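Local structure of EtuB protein (Clostridium kluyveri DSM 555, 3IO0) at residues A[49-61]-A[123-137]. The protein probably forms part of the shell of a bacterial microcompartment associated with ethanol utilisation, as a trimer of chains with tandem microcompartment domains. Residues are numbered along the deposited sequence; the frame is centred on the assembly and turned at random.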
loop_
_atom_site.group_PDB
_atom_site.type_symbol
_atom_site.label_atom_id
_atom_site.label_comp_id
_atom_site.label_asym_id
_atom_site.label_seq_id
_atom_site.Cartn_x
_atom_site.Cartn_y
_atom_site.Cartn_z
ATOM N N ALA A 49 12.208 8.143 -1.786
ATOM C CA ALA A 49 12.534 8.239 -0.365
ATOM C C ALA A 49 14.037 8.321 -0.112
ATOM O O ALA A 49 14.473 9.208 0.630
ATOM C CB ALA A 49 11.909 7.095 0.424
ATOM N N PRO A 50 14.840 7.399 -0.708
ATOM C CA PRO A 50 16.297 7.526 -0.513
ATOM C C PRO A 50 16.860 8.871 -0.995
ATOM O O PRO A 50 17.706 9.452 -0.317
ATOM C CB PRO A 50 16.871 6.341 -1.310
ATOM C CG PRO A 50 15.751 5.369 -1.389
ATOM C CD PRO A 50 14.516 6.211 -1.521
ATOM N N ALA A 51 16.372 9.371 -2.129
ATOM C CA ALA A 51 16.826 10.662 -2.647
ATOM C C ALA A 51 16.625 11.786 -1.628
ATOM O O ALA A 51 17.557 12.543 -1.329
ATOM C CB ALA A 51 16.121 10.991 -3.948
ATOM N N GLN A 52 15.409 11.881 -1.090
ATOM C CA GLN A 52 15.087 12.918 -0.122
ATOM C C GLN A 52 15.868 12.686 1.157
ATOM O O GLN A 52 16.346 13.631 1.774
ATOM C CB GLN A 52 13.586 12.965 0.169
ATOM C CG GLN A 52 12.735 13.595 -0.932
ATOM C CD GLN A 52 12.285 12.602 -1.997
ATOM O OE1 GLN A 52 12.811 11.499 -2.104
ATOM N NE2 GLN A 52 11.302 12.999 -2.789
ATOM N N MET A 53 16.003 11.420 1.547
ATOM C CA MET A 53 16.798 11.057 2.721
ATOM C C MET A 53 18.234 11.545 2.539
ATOM O O MET A 53 18.795 12.143 3.454
ATOM C CB MET A 53 16.747 9.545 2.991
ATOM C CG MET A 53 15.362 9.014 3.352
ATOM S SD MET A 53 15.344 7.390 4.164
ATOM C CE MET A 53 15.394 6.314 2.751
ATOM N N MET A 54 18.811 11.321 1.354
ATOM C CA MET A 54 20.159 11.810 1.054
ATOM C C MET A 54 20.237 13.312 1.306
ATOM O O MET A 54 21.110 13.777 2.049
ATOM C CB MET A 54 20.576 11.508 -0.388
ATOM C CG MET A 54 21.015 10.064 -0.690
ATOM S SD MET A 54 22.326 9.356 0.337
ATOM C CE MET A 54 23.444 10.776 0.406
ATOM N N ALA A 55 19.306 14.056 0.703
ATOM C CA ALA A 55 19.230 15.511 0.861
ATOM C C ALA A 55 19.045 15.930 2.322
ATOM O O ALA A 55 19.669 16.877 2.771
ATOM C CB ALA A 55 18.135 16.085 -0.007
ATOM N N ALA A 56 18.211 15.218 3.070
ATOM C CA ALA A 56 17.996 15.548 4.470
ATOM C C ALA A 56 19.211 15.200 5.348
ATOM O O ALA A 56 19.472 15.869 6.357
ATOM C CB ALA A 56 16.744 14.872 4.982
ATOM N N ASP A 57 19.955 14.159 4.973
ATOM C CA ASP A 57 21.135 13.784 5.741
ATOM C C ASP A 57 22.202 14.865 5.565
ATOM O O ASP A 57 22.868 15.254 6.532
ATOM C CB ASP A 57 21.652 12.404 5.334
ATOM C CG ASP A 57 22.514 11.741 6.422
ATOM O OD1 ASP A 57 22.084 11.687 7.603
ATOM O OD2 ASP A 57 23.621 11.248 6.081
ATOM N N GLU A 58 22.334 15.378 4.339
ATOM C CA GLU A 58 23.193 16.528 4.061
ATOM C C GLU A 58 22.782 17.715 4.962
ATOM O O GLU A 58 23.633 18.429 5.505
ATOM C CB GLU A 58 23.103 16.902 2.578
ATOM C CG GLU A 58 24.429 17.342 1.939
ATOM C CD GLU A 58 24.297 17.674 0.426
ATOM O OE1 GLU A 58 24.634 18.814 0.031
ATOM O OE2 GLU A 58 23.857 16.812 -0.378
ATOM N N ALA A 59 21.473 17.882 5.148
ATOM C CA ALA A 59 20.915 18.981 5.922
ATOM C C ALA A 59 21.253 18.959 7.417
ATOM O O ALA A 59 21.568 19.994 7.994
ATOM C CB ALA A 59 19.426 19.041 5.714
ATOM N N VAL A 60 21.190 17.794 8.052
ATOM C CA VAL A 60 21.448 17.725 9.501
ATOM C C VAL A 60 22.943 17.882 9.822
ATOM O O VAL A 60 23.340 18.367 10.901
ATOM C CB VAL A 60 20.835 16.438 10.154
ATOM C CG1 VAL A 60 19.411 16.227 9.676
ATOM C CG2 VAL A 60 21.651 15.214 9.846
ATOM N N LYS A 61 23.761 17.465 8.861
ATOM C CA LYS A 61 25.199 17.646 8.924
ATOM C C LYS A 61 25.565 19.144 8.910
ATOM O O LYS A 61 26.609 19.561 9.462
ATOM C CB LYS A 61 25.866 16.903 7.769
ATOM C CG LYS A 61 26.084 15.435 8.037
ATOM C CD LYS A 61 26.978 14.802 6.987
ATOM C CE LYS A 61 26.173 14.097 5.919
ATOM N NZ LYS A 61 27.039 13.436 4.925
ATOM N N GLU A 123 17.177 2.540 -8.317
ATOM C CA GLU A 123 17.728 3.656 -7.565
ATOM C C GLU A 123 18.920 3.212 -6.757
ATOM O O GLU A 123 18.863 2.234 -6.001
ATOM C CB GLU A 123 16.691 4.305 -6.647
ATOM C CG GLU A 123 17.238 5.483 -5.826
ATOM C CD GLU A 123 16.168 6.210 -5.019
ATOM O OE1 GLU A 123 15.085 5.628 -4.791
ATOM O OE2 GLU A 123 16.400 7.374 -4.615
ATOM N N VAL A 124 20.008 3.948 -6.926
ATOM C CA VAL A 124 21.229 3.677 -6.209
ATOM C C VAL A 124 21.738 5.005 -5.658
ATOM O O VAL A 124 21.982 5.938 -6.420
ATOM C CB VAL A 124 22.269 3.019 -7.132
ATOM C CG1 VAL A 124 23.426 2.508 -6.326
ATOM C CG2 VAL A 124 21.654 1.858 -7.888
ATOM N N GLN A 125 21.865 5.088 -4.337
ATOM C CA GLN A 125 22.314 6.302 -3.668
ATOM C C GLN A 125 23.599 6.049 -2.908
ATOM O O GLN A 125 23.862 4.927 -2.469
ATOM C CB GLN A 125 21.254 6.814 -2.688
ATOM C CG GLN A 125 19.949 7.308 -3.325
ATOM C CD GLN A 125 20.107 8.573 -4.164
ATOM O OE1 GLN A 125 21.189 9.178 -4.227
ATOM N NE2 GLN A 125 19.017 8.980 -4.811
ATOM N N TYR A 126 24.388 7.108 -2.740
ATOM C CA TYR A 126 25.666 7.030 -2.034
ATOM C C TYR A 126 25.869 8.237 -1.129
ATOM O O TYR A 126 25.448 9.342 -1.470
ATOM C CB TYR A 126 26.824 6.940 -3.035
ATOM C CG TYR A 126 28.193 7.101 -2.401
ATOM C CD1 TYR A 126 28.745 6.083 -1.629
ATOM C CD2 TYR A 126 28.933 8.277 -2.567
ATOM C CE1 TYR A 126 29.989 6.229 -1.035
ATOM C CE2 TYR A 126 30.179 8.427 -1.975
ATOM C CZ TYR A 126 30.698 7.396 -1.211
ATOM O OH TYR A 126 31.932 7.514 -0.620
ATOM N N THR A 127 26.504 8.013 0.018
ATOM C CA THR A 127 26.990 9.088 0.882
ATOM C C THR A 127 28.341 8.657 1.447
ATOM O O THR A 127 28.585 7.455 1.621
ATOM C CB THR A 127 26.010 9.399 2.034
ATOM O OG1 THR A 127 26.645 10.206 3.034
ATOM C CG2 THR A 127 25.516 8.125 2.682
ATOM N N ALA A 128 29.217 9.626 1.718
ATOM C CA ALA A 128 30.536 9.333 2.274
ATOM C C ALA A 128 30.578 9.407 3.813
ATOM O O ALA A 128 31.438 8.785 4.437
ATOM C CB ALA A 128 31.575 10.231 1.654
ATOM N N ARG A 129 29.677 10.185 4.412
ATOM C CA ARG A 129 29.453 10.167 5.862
ATOM C C ARG A 129 27.971 10.027 6.050
ATOM O O ARG A 129 27.230 10.998 5.849
ATOM C CB ARG A 129 29.865 11.465 6.586
ATOM C CG ARG A 129 31.336 11.848 6.528
ATOM C CD ARG A 129 31.968 12.016 7.926
ATOM N NE ARG A 129 31.189 12.802 8.896
ATOM C CZ ARG A 129 31.527 12.922 10.184
ATOM N NH1 ARG A 129 32.602 12.307 10.654
ATOM N NH2 ARG A 129 30.793 13.646 11.018
ATOM N N ALA A 130 27.510 8.840 6.417
ATOM C CA ALA A 130 26.124 8.714 6.796
ATOM C C ALA A 130 25.991 9.401 8.148
ATOM O O ALA A 130 26.859 9.237 9.004
ATOM C CB ALA A 130 25.732 7.275 6.880
ATOM N N SER A 131 24.950 10.209 8.330
ATOM C CA SER A 131 24.641 10.681 9.673
ATOM C C SER A 131 23.183 10.437 10.102
ATOM O O SER A 131 22.548 9.482 9.654
ATOM C CB SER A 131 25.153 12.121 9.920
ATOM O OG SER A 131 24.153 13.101 9.744
ATOM N N LEU A 132 22.672 11.298 10.977
ATOM C CA LEU A 132 21.428 11.064 11.711
ATOM C C LEU A 132 20.270 10.438 10.939
ATOM O O LEU A 132 19.557 9.593 11.491
ATOM C CB LEU A 132 20.963 12.350 12.369
ATOM C CG LEU A 132 21.902 12.895 13.432
ATOM C CD1 LEU A 132 21.679 14.386 13.579
ATOM C CD2 LEU A 132 21.652 12.182 14.738
ATOM N N ILE A 133 20.068 10.842 9.684
ATOM C CA ILE A 133 18.973 10.265 8.904
ATOM C C ILE A 133 19.125 8.749 8.778
ATOM O O ILE A 133 18.258 7.999 9.246
ATOM C CB ILE A 133 18.804 10.913 7.522
ATOM C CG1 ILE A 133 18.275 12.340 7.672
ATOM C CG2 ILE A 133 17.842 10.094 6.649
ATOM C CD1 ILE A 133 16.801 12.435 8.047
ATOM N N PHE A 134 20.235 8.306 8.186
ATOM C CA PHE A 134 20.429 6.897 7.885
ATOM C C PHE A 134 20.731 6.085 9.118
ATOM O O PHE A 134 20.540 4.868 9.126
ATOM C CB PHE A 134 21.514 6.719 6.837
ATOM C CG PHE A 134 21.234 7.453 5.570
ATOM C CD1 PHE A 134 20.065 7.209 4.860
ATOM C CD2 PHE A 134 22.126 8.408 5.093
ATOM C CE1 PHE A 134 19.787 7.900 3.689
ATOM C CE2 PHE A 134 21.865 9.101 3.914
ATOM C CZ PHE A 134 20.693 8.847 3.209
ATOM N N GLU A 135 21.183 6.755 10.171
ATOM C CA GLU A 135 21.312 6.094 11.463
ATOM C C GLU A 135 19.942 5.739 12.034
ATOM O O GLU A 135 19.749 4.653 12.570
ATOM C CB GLU A 135 22.061 6.964 12.445
ATOM C CG GLU A 135 23.429 7.344 11.997
ATOM C CD GLU A 135 24.151 8.118 13.059
ATOM O OE1 GLU A 135 25.183 8.727 12.735
ATOM O OE2 GLU A 135 23.679 8.122 14.218
ATOM N N LYS A 136 18.985 6.650 11.916
ATOM C CA LYS A 136 17.649 6.388 12.420
ATOM C C LYS A 136 16.872 5.428 11.496
ATOM O O LYS A 136 16.157 4.546 11.973
ATOM C CB LYS A 136 16.896 7.705 12.659
ATOM C CG LYS A 136 15.510 7.563 13.290
ATOM C CD LYS A 136 15.438 8.380 14.577
ATOM C CE LYS A 136 14.028 8.899 14.875
ATOM N NZ LYS A 136 13.041 7.817 15.181
ATOM N N ALA A 137 17.026 5.590 10.186
ATOM C CA ALA A 137 16.227 4.827 9.233
ATOM C C ALA A 137 16.694 3.379 9.128
ATOM O O ALA A 137 15.884 2.471 9.011
ATOM C CB ALA A 137 16.248 5.492 7.854
#
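Phe134 packs on helix 50-61 with one end of its ring, CE1 on Met53 CB and CZ at the sulfur of Met54. This Met-aromatic contact is oblique, with Met54 SD 4.4 Å from the ring centroid, and the two side chains cross at about a right angle. Bends at chi2 and chi3 fold Met54 back, carrying CE to the strand at Tyr126 O and Thr127 CB. Ile133 lies along the same helix face, CD1 on Ala56 CB and CG2 on Met53 CB. Beyond the ring, Phe146 and Ile148 of strand 145-152 continue the apolar layer.

Toward the start of helix 50-61, the Pro50 ring packs on the carboxylate end of Glu123, CD 3.4 Å from OE1; the extended Glu123 chain brings it there. Glu123 OE2 accepts an almost straight hydrogen bond from Gln125 NE2 (3.1 Å, 179°), in the amide plane; Tyr110 O takes another from NE2, which also lies against Ala51 CA and CB.

Further along the helix, Asp57 CG lies anti to the backbone N (chi1 -158°), aiming the carboxylate at the start of helix 132-137. OD2 accepts a hydrogen bond from Ser131 N (2.8 Å) through its syn lone pair, and OD1 one from Ile133 N (3.0 Å); Ser131 OG adds a weak one to OD1. These donors would probably stabilise the buried negative charge. Outermost, Lys61 NZ hydrogen-bonds to Arg129 O (2.6 Å), in the carbonyl plane. The contact thus joins the two circularly permuted BMC domains of the tandem repeat: a helix of the first packs nearly parallel to a strand of the second, and its aspartate takes the N-H groups of the N-cap residue Ser131 and of Ile133 in the first turn of the short helix.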